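Local coordinates for putative cytoplasmic protein (Salmonella typhimurium LT2, PDB 2Q02) that is of unknown function but adopts a zinc-binding xylose isomerase-like TIM barrel and may have isomerase activity, at residues A23-F33 and E256-V267. Sequence-based numbering, arbitrary orientation. Where two conformers were deposited one is given.
Sequences AFFRLVKRLEF and EAEIEEQINRSV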
loop_
_atom_site.group_PDB
_atom_site.type_symbol
_atom_site.label_atom_id
_atom_site.label_comp_id
_atom_site.label_asym_id
_atom_site.label_seq_id
_atom_site.Cartn_x
_atom_site.Cartn_y
_atom_site.Cartn_z
ATOM N N ALA A 23 18.289 -9.814 -3.403
ATOM C CA ALA A 23 17.781 -10.992 -2.704
ATOM C C ALA A 23 16.250 -10.983 -2.651
ATOM O O ALA A 23 15.603 -12.011 -2.801
ATOM C CB ALA A 23 18.366 -11.060 -1.288
ATOM N N PHE A 24 15.683 -9.803 -2.437
ATOM C CA PHE A 24 14.235 -9.646 -2.374
ATOM C C PHE A 24 13.605 -9.906 -3.748
ATOM O O PHE A 24 12.656 -10.680 -3.866
ATOM C CB PHE A 24 13.867 -8.262 -1.826
ATOM C CG PHE A 24 12.432 -7.906 -2.006
ATOM C CD1 PHE A 24 11.442 -8.707 -1.482
ATOM C CD2 PHE A 24 12.066 -6.758 -2.696
ATOM C CE1 PHE A 24 10.110 -8.389 -1.647
ATOM C CE2 PHE A 24 10.724 -6.421 -2.858
ATOM C CZ PHE A 24 9.748 -7.249 -2.340
ATOM N N PHE A 25 14.165 -9.284 -4.781
ATOM C CA PHE A 25 13.683 -9.450 -6.158
ATOM C C PHE A 25 13.812 -10.896 -6.622
ATOM O O PHE A 25 12.919 -11.411 -7.295
ATOM C CB PHE A 25 14.467 -8.542 -7.137
ATOM C CG PHE A 25 14.063 -7.068 -7.116
ATOM C CD1 PHE A 25 13.309 -6.514 -6.082
ATOM C CD2 PHE A 25 14.474 -6.225 -8.142
ATOM C CE1 PHE A 25 12.965 -5.176 -6.090
ATOM C CE2 PHE A 25 14.120 -4.882 -8.144
ATOM C CZ PHE A 25 13.372 -4.366 -7.117
ATOM N N ARG A 26 14.927 -11.533 -6.266
ATOM C CA ARG A 26 15.207 -12.919 -6.665
ATOM C C ARG A 26 14.171 -13.870 -6.039
ATOM O O ARG A 26 13.712 -14.810 -6.685
ATOM C CB ARG A 26 16.656 -13.320 -6.298
ATOM C CG ARG A 26 17.053 -14.732 -6.747
ATOM C CD ARG A 26 18.540 -15.027 -6.540
ATOM N NE ARG A 26 18.975 -14.694 -5.182
ATOM C CZ ARG A 26 20.071 -13.997 -4.853
ATOM N NH1 ARG A 26 20.931 -13.558 -5.777
ATOM N NH2 ARG A 26 20.323 -13.757 -3.566
ATOM N N LEU A 27 13.787 -13.598 -4.794
ATOM C CA LEU A 27 12.761 -14.381 -4.091
ATOM C C LEU A 27 11.402 -14.269 -4.787
ATOM O O LEU A 27 10.745 -15.289 -5.050
ATOM C CB LEU A 27 12.669 -13.916 -2.629
ATOM C CG LEU A 27 11.704 -14.593 -1.664
ATOM C CD1 LEU A 27 12.231 -14.407 -0.260
ATOM C CD2 LEU A 27 10.301 -14.032 -1.804
ATOM N N VAL A 28 10.999 -13.034 -5.097
ATOM C CA VAL A 28 9.719 -12.774 -5.763
ATOM C C VAL A 28 9.653 -13.477 -7.136
ATOM O O VAL A 28 8.607 -14.019 -7.505
ATOM C CB VAL A 28 9.459 -11.257 -5.909
ATOM C CG1 VAL A 28 8.210 -10.984 -6.750
ATOM C CG2 VAL A 28 9.330 -10.604 -4.546
ATOM N N LYS A 29 10.767 -13.495 -7.873
ATOM C CA LYS A 29 10.827 -14.240 -9.145
ATOM C C LYS A 29 10.758 -15.759 -8.906
ATOM O O LYS A 29 10.036 -16.448 -9.630
ATOM C CB LYS A 29 12.037 -13.842 -10.013
ATOM C CG LYS A 29 12.318 -14.803 -11.221
ATOM C CD LYS A 29 12.312 -14.084 -12.575
ATOM C CE LYS A 29 12.644 -15.026 -13.766
ATOM N NZ LYS A 29 14.040 -15.575 -13.719
ATOM N N ARG A 30 11.468 -16.277 -7.896
ATOM C CA ARG A 30 11.381 -17.700 -7.528
ATOM C C ARG A 30 9.922 -18.120 -7.267
ATOM O O ARG A 30 9.513 -19.232 -7.608
ATOM C CB ARG A 30 12.263 -18.025 -6.295
ATOM C CG ARG A 30 13.757 -18.321 -6.589
ATOM C CD ARG A 30 14.540 -18.781 -5.326
ATOM N NE ARG A 30 15.079 -17.645 -4.570
ATOM C CZ ARG A 30 14.728 -17.279 -3.334
ATOM N NH1 ARG A 30 13.842 -17.956 -2.625
ATOM N NH2 ARG A 30 15.284 -16.206 -2.795
ATOM N N LEU A 31 9.136 -17.233 -6.655
ATOM C CA LEU A 31 7.708 -17.495 -6.380
ATOM C C LEU A 31 6.791 -17.235 -7.582
ATOM O O LEU A 31 5.576 -17.408 -7.492
ATOM C CB LEU A 31 7.242 -16.624 -5.219
ATOM C CG LEU A 31 7.905 -16.951 -3.887
ATOM C CD1 LEU A 31 7.502 -15.940 -2.825
ATOM C CD2 LEU A 31 7.540 -18.369 -3.453
ATOM N N GLU A 32 7.382 -16.794 -8.685
ATOM C CA GLU A 32 6.680 -16.535 -9.944
ATOM C C GLU A 32 5.636 -15.424 -9.866
ATOM O O GLU A 32 4.580 -15.534 -10.487
ATOM C CB GLU A 32 6.055 -17.811 -10.512
ATOM C CG GLU A 32 7.035 -18.673 -11.284
ATOM C CD GLU A 32 6.425 -19.981 -11.719
ATOM O OE1 GLU A 32 6.060 -20.782 -10.831
ATOM O OE2 GLU A 32 6.315 -20.207 -12.942
ATOM N N PHE A 33 5.922 -14.376 -9.091
ATOM C CA PHE A 33 5.160 -13.123 -9.160
ATOM C C PHE A 33 5.981 -12.119 -9.944
ATOM O O PHE A 33 7.176 -12.288 -10.108
ATOM C CB PHE A 33 4.818 -12.592 -7.763
ATOM C CG PHE A 33 4.021 -13.562 -6.959
ATOM C CD1 PHE A 33 2.698 -13.831 -7.302
ATOM C CD2 PHE A 33 4.608 -14.276 -5.917
ATOM C CE1 PHE A 33 1.962 -14.764 -6.589
ATOM C CE2 PHE A 33 3.878 -15.211 -5.200
ATOM C CZ PHE A 33 2.556 -15.455 -5.538
ATOM N N GLU A 256 14.338 -16.763 4.266
ATOM C CA GLU A 256 13.816 -16.615 2.909
ATOM C C GLU A 256 12.813 -17.715 2.568
ATOM O O GLU A 256 11.896 -17.504 1.761
ATOM C CB GLU A 256 14.937 -16.666 1.876
ATOM C CG GLU A 256 15.777 -15.413 1.770
ATOM C CD GLU A 256 16.663 -15.427 0.528
ATOM O OE1 GLU A 256 16.201 -15.949 -0.506
ATOM O OE2 GLU A 256 17.813 -14.927 0.581
ATOM N N ALA A 257 13.026 -18.893 3.158
ATOM C CA ALA A 257 12.111 -20.021 3.027
ATOM C C ALA A 257 10.773 -19.717 3.722
ATOM O O ALA A 257 9.716 -19.894 3.116
ATOM C CB ALA A 257 12.751 -21.301 3.598
ATOM N N GLU A 258 10.829 -19.249 4.976
ATOM C CA GLU A 258 9.628 -18.907 5.755
ATOM C C GLU A 258 8.788 -17.827 5.047
ATOM O O GLU A 258 7.549 -17.890 5.051
ATOM C CB GLU A 258 10.031 -18.439 7.162
ATOM C CG GLU A 258 8.876 -17.965 8.078
ATOM C CD GLU A 258 8.281 -19.084 8.951
ATOM O OE1 GLU A 258 9.001 -19.645 9.828
ATOM O OE2 GLU A 258 7.076 -19.381 8.767
ATOM N N ILE A 259 9.472 -16.848 4.444
ATOM C CA ILE A 259 8.830 -15.785 3.658
ATOM C C ILE A 259 8.107 -16.385 2.467
ATOM O O ILE A 259 6.961 -16.007 2.186
ATOM C CB ILE A 259 9.851 -14.733 3.141
ATOM C CG1 ILE A 259 10.393 -13.872 4.280
ATOM C CG2 ILE A 259 9.225 -13.787 2.129
ATOM C CD1 ILE A 259 11.538 -12.947 3.820
ATOM N N GLU A 260 8.767 -17.302 1.759
ATOM C CA GLU A 260 8.147 -17.968 0.611
ATOM C C GLU A 260 6.885 -18.725 1.041
ATOM O O GLU A 260 5.877 -18.685 0.341
ATOM C CB GLU A 260 9.134 -18.916 -0.094
ATOM C CG GLU A 260 10.279 -18.226 -0.874
ATOM C CD GLU A 260 11.310 -19.207 -1.462
ATOM O OE1 GLU A 260 11.071 -19.760 -2.552
ATOM O OE2 GLU A 260 12.377 -19.417 -0.856
ATOM N N GLU A 261 6.944 -19.392 2.195
ATOM C CA GLU A 261 5.821 -20.178 2.724
ATOM C C GLU A 261 4.594 -19.325 3.035
ATOM O O GLU A 261 3.467 -19.716 2.763
ATOM C CB GLU A 261 6.242 -20.913 4.010
ATOM C CG GLU A 261 7.159 -22.138 3.818
ATOM C CD GLU A 261 7.651 -22.723 5.151
ATOM O OE1 GLU A 261 7.172 -22.289 6.228
ATOM O OE2 GLU A 261 8.522 -23.616 5.138
ATOM N N GLN A 262 4.822 -18.162 3.621
ATOM C CA GLN A 262 3.738 -17.282 4.074
ATOM C C GLN A 262 3.025 -16.601 2.923
ATOM O O GLN A 262 1.829 -16.326 2.989
ATOM C CB GLN A 262 4.305 -16.222 5.001
ATOM C CG GLN A 262 4.885 -16.793 6.292
ATOM C CD GLN A 262 3.891 -16.820 7.437
ATOM O OE1 GLN A 262 2.725 -16.457 7.286
ATOM N NE2 GLN A 262 4.360 -17.247 8.597
ATOM N N ILE A 263 3.779 -16.306 1.874
ATOM C CA ILE A 263 3.215 -15.731 0.660
ATOM C C ILE A 263 2.427 -16.815 -0.034
ATOM O O ILE A 263 1.298 -16.586 -0.443
ATOM C CB ILE A 263 4.306 -15.141 -0.293
ATOM C CG1 ILE A 263 5.023 -13.954 0.380
ATOM C CG2 ILE A 263 3.682 -14.668 -1.588
ATOM C CD1 ILE A 263 6.423 -13.627 -0.165
ATOM N N ASN A 264 3.006 -17.997 -0.173
ATOM C CA ASN A 264 2.245 -19.135 -0.735
ATOM C C ASN A 264 0.984 -19.484 0.104
ATOM O O ASN A 264 -0.110 -19.650 -0.458
ATOM C CB ASN A 264 3.151 -20.364 -0.928
ATOM C CG ASN A 264 4.173 -20.179 -2.049
ATOM O OD1 ASN A 264 3.999 -19.355 -2.954
ATOM N ND2 ASN A 264 5.245 -20.953 -1.991
ATOM N N ARG A 265 1.134 -19.540 1.433
ATOM C CA ARG A 265 0.014 -19.863 2.315
ATOM C C ARG A 265 -1.094 -18.811 2.212
ATOM O O ARG A 265 -2.271 -19.148 2.196
ATOM C CB ARG A 265 0.481 -20.049 3.771
ATOM N N SER A 266 -0.715 -17.541 2.121
ATOM C CA SER A 266 -1.688 -16.446 2.016
ATOM C C SER A 266 -2.471 -16.495 0.699
ATOM O O SER A 266 -3.699 -16.442 0.712
ATOM C CB SER A 266 -1.000 -15.100 2.195
ATOM O OG SER A 266 -0.535 -14.970 3.533
ATOM N N VAL A 267 -1.759 -16.623 -0.420
ATOM C CA VAL A 267 -2.383 -16.790 -1.742
ATOM C C VAL A 267 -3.358 -17.959 -1.761
ATOM O O VAL A 267 -4.522 -17.788 -2.141
ATOM C CB VAL A 267 -1.314 -16.943 -2.857
ATOM C CG1 VAL A 267 -1.907 -17.505 -4.160
ATOM C CG2 VAL A 267 -0.675 -15.575 -3.133
#
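Leu-27 enters helix 256-267 as a knob into a hole formed by Glu-256, Ile-259, Glu-260 and Ile-263, an example of how neighbouring barrel helices interlock. Its CG lies anti to the backbone N (chi1 -178°), which sets both methyls within contact of the other helix: CD1 rests 3.7 Å from the backbone O of Glu-256 and also meets CG2 of Ile-259, whose side chain crosses that of Leu-27 at about a right angle. One turn on, Leu-31 continues the apolar seam with its two branches divided. CD1 touches CD1 of Ile-263 at 3.7 Å, while CD2 lies against CB and CG of Glu-260 and the amide end of Asn-264.

A Schellman motif ends the helix, with Glu-32 at positive phi, Glu-32 N bonded to Lys-29 O and Phe-33 N to Val-28 O, and Phe-33 then meets the other helix. Its ring atom CE2 approaches CG2 of Ile-263 to 3.7 Å, and CZ reaches CG2 of Val-267; both methyls stand oblique to the ring.

A charged group lies beside the apolar contacts. Arg-30, its chain bent at chi3, lays a face of its guanidinium over CA of Leu-27, off centre, and offers its edge to two carboxylates. NH1 forms a salt bridge to OE2 of Glu-260 at 2.7 Å, with the two planes 73° apart; NH2 is paired with OE1 of Glu-256, whose carboxylate is turned only 28° from the guanidinium, but this contact is too short and bent for its detail to be trusted. Arg-30 was modelled in two conformers, so the details of this network, which describe one of them, are doubtful.

Ile-263 and Phe-33 also touch strand 9-12, through Ile-11 and Phe-9, and Val-267 reaches Phe-244 of strand 242-244. The first and last helices thus pack side by side over the seam where the first and eighth strands meet, the closure characteristic of a TIM barrel.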